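Local atomic coordinates of octaprenyl Pyrophosphate Synthase (Helicobacter pylori, PDB entry 3TC1), a protein that probably condenses isopentenyl pyrophosphate with an allylic pyrophosphate, with magnesium, to build the octaprenyl (C40) pyrophosphate chain. Residues D161-F166 against M194-I199; A169-M174 against A186-N191. One frame throughout, in Å; residues are numbered along the deposited sequence.

Contact 1 (D161-F166 against M194-I199)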
# COMPACT_ATOMS: atom_id res chain seq x y z
N ASP B 161 -14.82 -5.37 8.03
CA ASP B 161 -13.43 -5.24 7.63
C ASP B 161 -13.13 -4.02 6.78
O ASP B 161 -12.15 -3.31 7.03
CB ASP B 161 -12.96 -6.49 6.88
CG ASP B 161 -12.68 -7.66 7.80
OD1 ASP B 161 -12.54 -7.43 9.02
OD2 ASP B 161 -12.58 -8.80 7.31
N LYS B 162 -13.96 -3.76 5.77
CA LYS B 162 -13.73 -2.62 4.88
C LYS B 162 -14.15 -1.25 5.39
O LYS B 162 -13.59 -0.24 4.96
CB LYS B 162 -14.41 -2.85 3.53
CG LYS B 162 -13.72 -3.85 2.64
CD LYS B 162 -14.25 -3.76 1.21
CE LYS B 162 -13.97 -2.39 0.61
NZ LYS B 162 -14.54 -2.24 -0.76
N THR B 163 -15.12 -1.20 6.30
CA THR B 163 -15.59 0.09 6.78
C THR B 163 -15.69 0.31 8.29
O THR B 163 -15.14 1.27 8.81
CB THR B 163 -16.99 0.43 6.19
OG1 THR B 163 -16.91 0.45 4.76
CG2 THR B 163 -17.47 1.79 6.69
N ALA B 164 -16.41 -0.56 8.97
CA ALA B 164 -16.65 -0.40 10.40
C ALA B 164 -15.43 -0.35 11.32
O ALA B 164 -15.29 0.59 12.10
CB ALA B 164 -17.62 -1.46 10.89
N HIS B 165 -14.57 -1.36 11.25
CA HIS B 165 -13.39 -1.42 12.11
C HIS B 165 -12.41 -0.26 11.99
O HIS B 165 -11.76 0.10 12.97
CB HIS B 165 -12.65 -2.74 11.89
CG HIS B 165 -13.35 -3.92 12.49
ND1 HIS B 165 -13.57 -4.04 13.85
CD2 HIS B 165 -13.90 -5.02 11.92
CE1 HIS B 165 -14.23 -5.16 14.09
NE2 HIS B 165 -14.43 -5.78 12.94
N PHE B 166 -12.30 0.33 10.81
CA PHE B 166 -11.40 1.46 10.63
C PHE B 166 -11.93 2.67 11.41
O PHE B 166 -11.17 3.37 12.09
CB PHE B 166 -11.25 1.77 9.14
CG PHE B 166 -10.35 2.94 8.84
CD1 PHE B 166 -9.23 3.20 9.62
CD2 PHE B 166 -10.62 3.77 7.75
CE1 PHE B 166 -8.38 4.27 9.31
CE2 PHE B 166 -9.77 4.83 7.44
CZ PHE B 166 -8.65 5.08 8.22
N MET B 194 -21.02 0.63 11.09
CA MET B 194 -21.93 -0.37 10.54
C MET B 194 -23.14 0.34 9.94
O MET B 194 -23.54 0.07 8.81
CB MET B 194 -22.39 -1.35 11.63
CG MET B 194 -21.29 -2.28 12.16
SD MET B 194 -20.55 -3.33 10.89
CE MET B 194 -21.74 -4.67 10.81
N ALA B 195 -23.73 1.26 10.71
CA ALA B 195 -24.89 2.01 10.22
C ALA B 195 -24.53 2.82 8.98
O ALA B 195 -25.27 2.86 8.00
CB ALA B 195 -25.41 2.93 11.31
N PHE B 196 -23.36 3.46 9.04
CA PHE B 196 -22.88 4.27 7.93
C PHE B 196 -22.80 3.52 6.61
O PHE B 196 -23.26 4.02 5.58
CB PHE B 196 -21.50 4.84 8.26
CG PHE B 196 -20.88 5.60 7.12
CD1 PHE B 196 -21.32 6.88 6.79
CD2 PHE B 196 -19.89 5.01 6.34
CE1 PHE B 196 -20.78 7.56 5.70
CE2 PHE B 196 -19.34 5.69 5.24
CZ PHE B 196 -19.79 6.96 4.93
N GLN B 197 -22.23 2.32 6.62
CA GLN B 197 -22.09 1.56 5.38
C GLN B 197 -23.42 0.97 4.91
O GLN B 197 -23.62 0.79 3.71
CB GLN B 197 -21.06 0.45 5.54
CG GLN B 197 -20.69 -0.23 4.22
CD GLN B 197 -20.19 0.76 3.18
OE1 GLN B 197 -19.23 1.50 3.41
NE2 GLN B 197 -20.85 0.79 2.03
N ILE B 198 -24.31 0.66 5.84
CA ILE B 198 -25.61 0.11 5.45
C ILE B 198 -26.39 1.22 4.71
O ILE B 198 -26.98 0.98 3.66
CB ILE B 198 -26.41 -0.38 6.68
CG1 ILE B 198 -25.73 -1.63 7.26
CG2 ILE B 198 -27.84 -0.74 6.28
CD1 ILE B 198 -26.28 -2.05 8.62
N ILE B 199 -26.35 2.43 5.26
CA ILE B 199 -27.03 3.57 4.65
C ILE B 199 -26.39 3.90 3.31
O ILE B 199 -27.06 4.32 2.36
CB ILE B 199 -26.98 4.83 5.56
CG1 ILE B 199 -27.80 4.59 6.83
CG2 ILE B 199 -27.48 6.05 4.80
CD1 ILE B 199 -29.26 4.25 6.57
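Thr-163 and Gln-197 meet through their polar ends, where two antiparallel helices of the all-helical prenyl synthase fold face one another. The hydroxyl OG1 of Thr-163 gives its proton to OE1 of Gln-197 over 2.9 Å. It approaches from above the carbonyl plane, 36° out of it, at a C=O...OG1 angle of 120°. Gln-197 reaches this position by starting with CG opposite its backbone N (chi1 -170°) and then bending at chi2, which lays its chain at about a right angle across the threonine. The other branch of Thr-163, CG2, stands opposite its own backbone N and comes to the edge of the Phe-196 ring, 4.0 Å from CD2. A beta-branched residue thus serves a polar and an apolar neighbour at once. Ala-164, small enough for close helix approach, sets its CB 3.5 Å from SD of Met-194, whose flexible chain bends at both chi2 and chi3. NE2 of Gln-197 donates to Asp-201, and the side chain lies about 5 Å from a bound magnesium ion. With its oxygen held by Thr-163 and its nitrogen by an aspartate, the amide is probably fixed in rotation, consistent with a second-shell place beside the metal.

Contact 2 (A169-M174 against A186-N191)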
# COMPACT_ATOMS: atom_id res chain seq x y z
N ALA B 169 -11.40 1.95 14.97
CA ALA B 169 -9.99 2.13 15.31
C ALA B 169 -9.58 3.60 15.35
O ALA B 169 -8.73 3.99 16.15
CB ALA B 169 -9.11 1.38 14.31
N SER B 170 -10.18 4.41 14.49
CA SER B 170 -9.85 5.83 14.45
C SER B 170 -10.34 6.54 15.71
O SER B 170 -9.63 7.37 16.27
CB SER B 170 -10.47 6.49 13.22
OG SER B 170 -9.93 5.95 12.03
N LEU B 171 -11.54 6.20 16.16
CA LEU B 171 -12.10 6.82 17.36
C LEU B 171 -11.40 6.31 18.63
O LEU B 171 -11.19 7.08 19.57
CB LEU B 171 -13.60 6.55 17.44
CG LEU B 171 -14.44 7.59 16.69
CD1 LEU B 171 -15.83 7.06 16.42
CD2 LEU B 171 -14.50 8.87 17.52
N LYS B 172 -11.06 5.03 18.64
CA LYS B 172 -10.39 4.43 19.78
C LYS B 172 -9.02 5.09 19.92
O LYS B 172 -8.57 5.38 21.03
CB LYS B 172 -10.23 2.92 19.55
CG LYS B 172 -9.61 2.16 20.70
CD LYS B 172 -9.42 0.68 20.34
CE LYS B 172 -8.73 -0.09 21.46
NZ LYS B 172 -8.55 -1.53 21.12
N SER B 173 -8.36 5.34 18.79
CA SER B 173 -7.05 5.97 18.80
C SER B 173 -7.10 7.41 19.32
O SER B 173 -6.19 7.83 20.04
CB SER B 173 -6.44 5.95 17.40
OG SER B 173 -6.18 4.62 16.99
N MET B 174 -8.14 8.16 18.97
CA MET B 174 -8.24 9.54 19.45
C MET B 174 -8.53 9.54 20.95
O MET B 174 -8.00 10.37 21.70
CB MET B 174 -9.33 10.30 18.70
CG MET B 174 -9.44 11.77 19.09
SD MET B 174 -7.93 12.73 18.77
CE MET B 174 -8.17 13.15 17.08
N ALA B 186 -14.69 3.28 21.00
CA ALA B 186 -14.44 2.24 20.01
C ALA B 186 -15.80 1.64 19.69
O ALA B 186 -16.12 1.34 18.54
CB ALA B 186 -13.51 1.18 20.58
N ASP B 187 -16.61 1.48 20.74
CA ASP B 187 -17.95 0.92 20.61
C ASP B 187 -18.82 1.85 19.77
O ASP B 187 -19.57 1.39 18.90
CB ASP B 187 -18.56 0.73 22.01
CG ASP B 187 -19.79 -0.16 21.99
OD1 ASP B 187 -19.69 -1.30 21.49
OD2 ASP B 187 -20.86 0.28 22.47
N PHE B 188 -18.72 3.15 20.01
CA PHE B 188 -19.49 4.13 19.24
C PHE B 188 -19.03 4.08 17.79
O PHE B 188 -19.84 4.12 16.86
CB PHE B 188 -19.28 5.54 19.78
CG PHE B 188 -19.89 6.62 18.91
CD1 PHE B 188 -21.21 7.01 19.08
CD2 PHE B 188 -19.14 7.21 17.89
CE1 PHE B 188 -21.79 7.97 18.24
CE2 PHE B 188 -19.71 8.17 17.05
CZ PHE B 188 -21.03 8.56 17.23
N GLY B 189 -17.72 4.01 17.59
CA GLY B 189 -17.17 3.97 16.25
C GLY B 189 -17.59 2.76 15.44
O GLY B 189 -17.93 2.88 14.26
N LEU B 190 -17.56 1.58 16.05
CA LEU B 190 -17.93 0.35 15.35
C LEU B 190 -19.38 0.35 14.89
O LEU B 190 -19.68 0.03 13.74
CB LEU B 190 -17.69 -0.87 16.25
CG LEU B 190 -17.98 -2.23 15.62
CD1 LEU B 190 -16.95 -2.51 14.52
CD2 LEU B 190 -17.94 -3.33 16.68
N ASN B 191 -20.29 0.71 15.79
CA ASN B 191 -21.70 0.74 15.44
C ASN B 191 -22.02 1.86 14.45
O ASN B 191 -22.83 1.66 13.56
CB ASN B 191 -22.55 0.84 16.71
CG ASN B 191 -22.51 -0.43 17.54
OD1 ASN B 191 -21.77 -0.54 18.52
ND2 ASN B 191 -23.30 -1.42 17.13
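Leu-171 packs against Gly-189 and Phe-188 where two consecutive helices of the all-alpha prenyl synthase fold run back past each other as an antiparallel pair. The short helical segments cross at 161°, and their axes come within 7.6 Å, a close spacing made possible by the small residues Ala-186 and Gly-189 on one side. Leu-171 sets out toward the partner helix and does its touching with one branch. Its CD1 methyl lies 3.4 Å from CA of Gly-189, tighter than usual van der Waals contact. Glycine suits that place because a beta carbon there would crowd this methyl. The same CD1 also meets Phe-188 in the plane of the ring, at its edge, 3.6 Å from CD2, so a single methyl touches a backbone carbon and an aromatic edge that lie side by side on the partner helix. The side chain of Phe-188 also packs on Ala-283 of helix 268-286, joining a third helix to the pair.

Ala-186, which with Leu-171 has the most surface buried here, works differently. Its methyl rests along the start of the Lys-172 side chain, 3.9 Å from CB, with CG and CD only slightly farther. Lysine is well chosen for this exposed margin: its aliphatic carbons give the alanine an apolar neighbour, while the fully extended chain carries the ammonium group away from the helix opposite. The backbones are nearest here as well, the CA atoms of Lys-172 and Ala-186 being 4.6 Å apart. Elsewhere on helix 152-177, Ser-173 faces helix 121-144, and its buried hydroxyl is satisfied within its own helix. Ala-169 O takes two bonds from that residue on opposite faces of its carbonyl plane, from Ser-173 N at 3.0 Å and from Ser-173 OG at 2.8 Å.

In the fold
Coming from the N terminus, the chain has already laid down several helices, 53-80 among them, before it enters helix 152-177, which supplies 161-166 to contact 1 and then 169-174 to contact 2. It turns and returns along helix 182-205, offering 186-191 first and 194-199 afterwards. Contact 2 therefore closes the shorter loop, with 11 intervening residues, and is nested inside the 27-residue loop closed by contact 1, as in a helical hairpin. Their centres lie 12 Å apart, and Leu-190 bridges them by packing on Ala-164 and His-165. Contact 2 lies nearer the turn; contact 1 is closer to the centre of the chain. Helices 53-80 and 268-286 flank both contacts, tying the hairpin into the helical bundle.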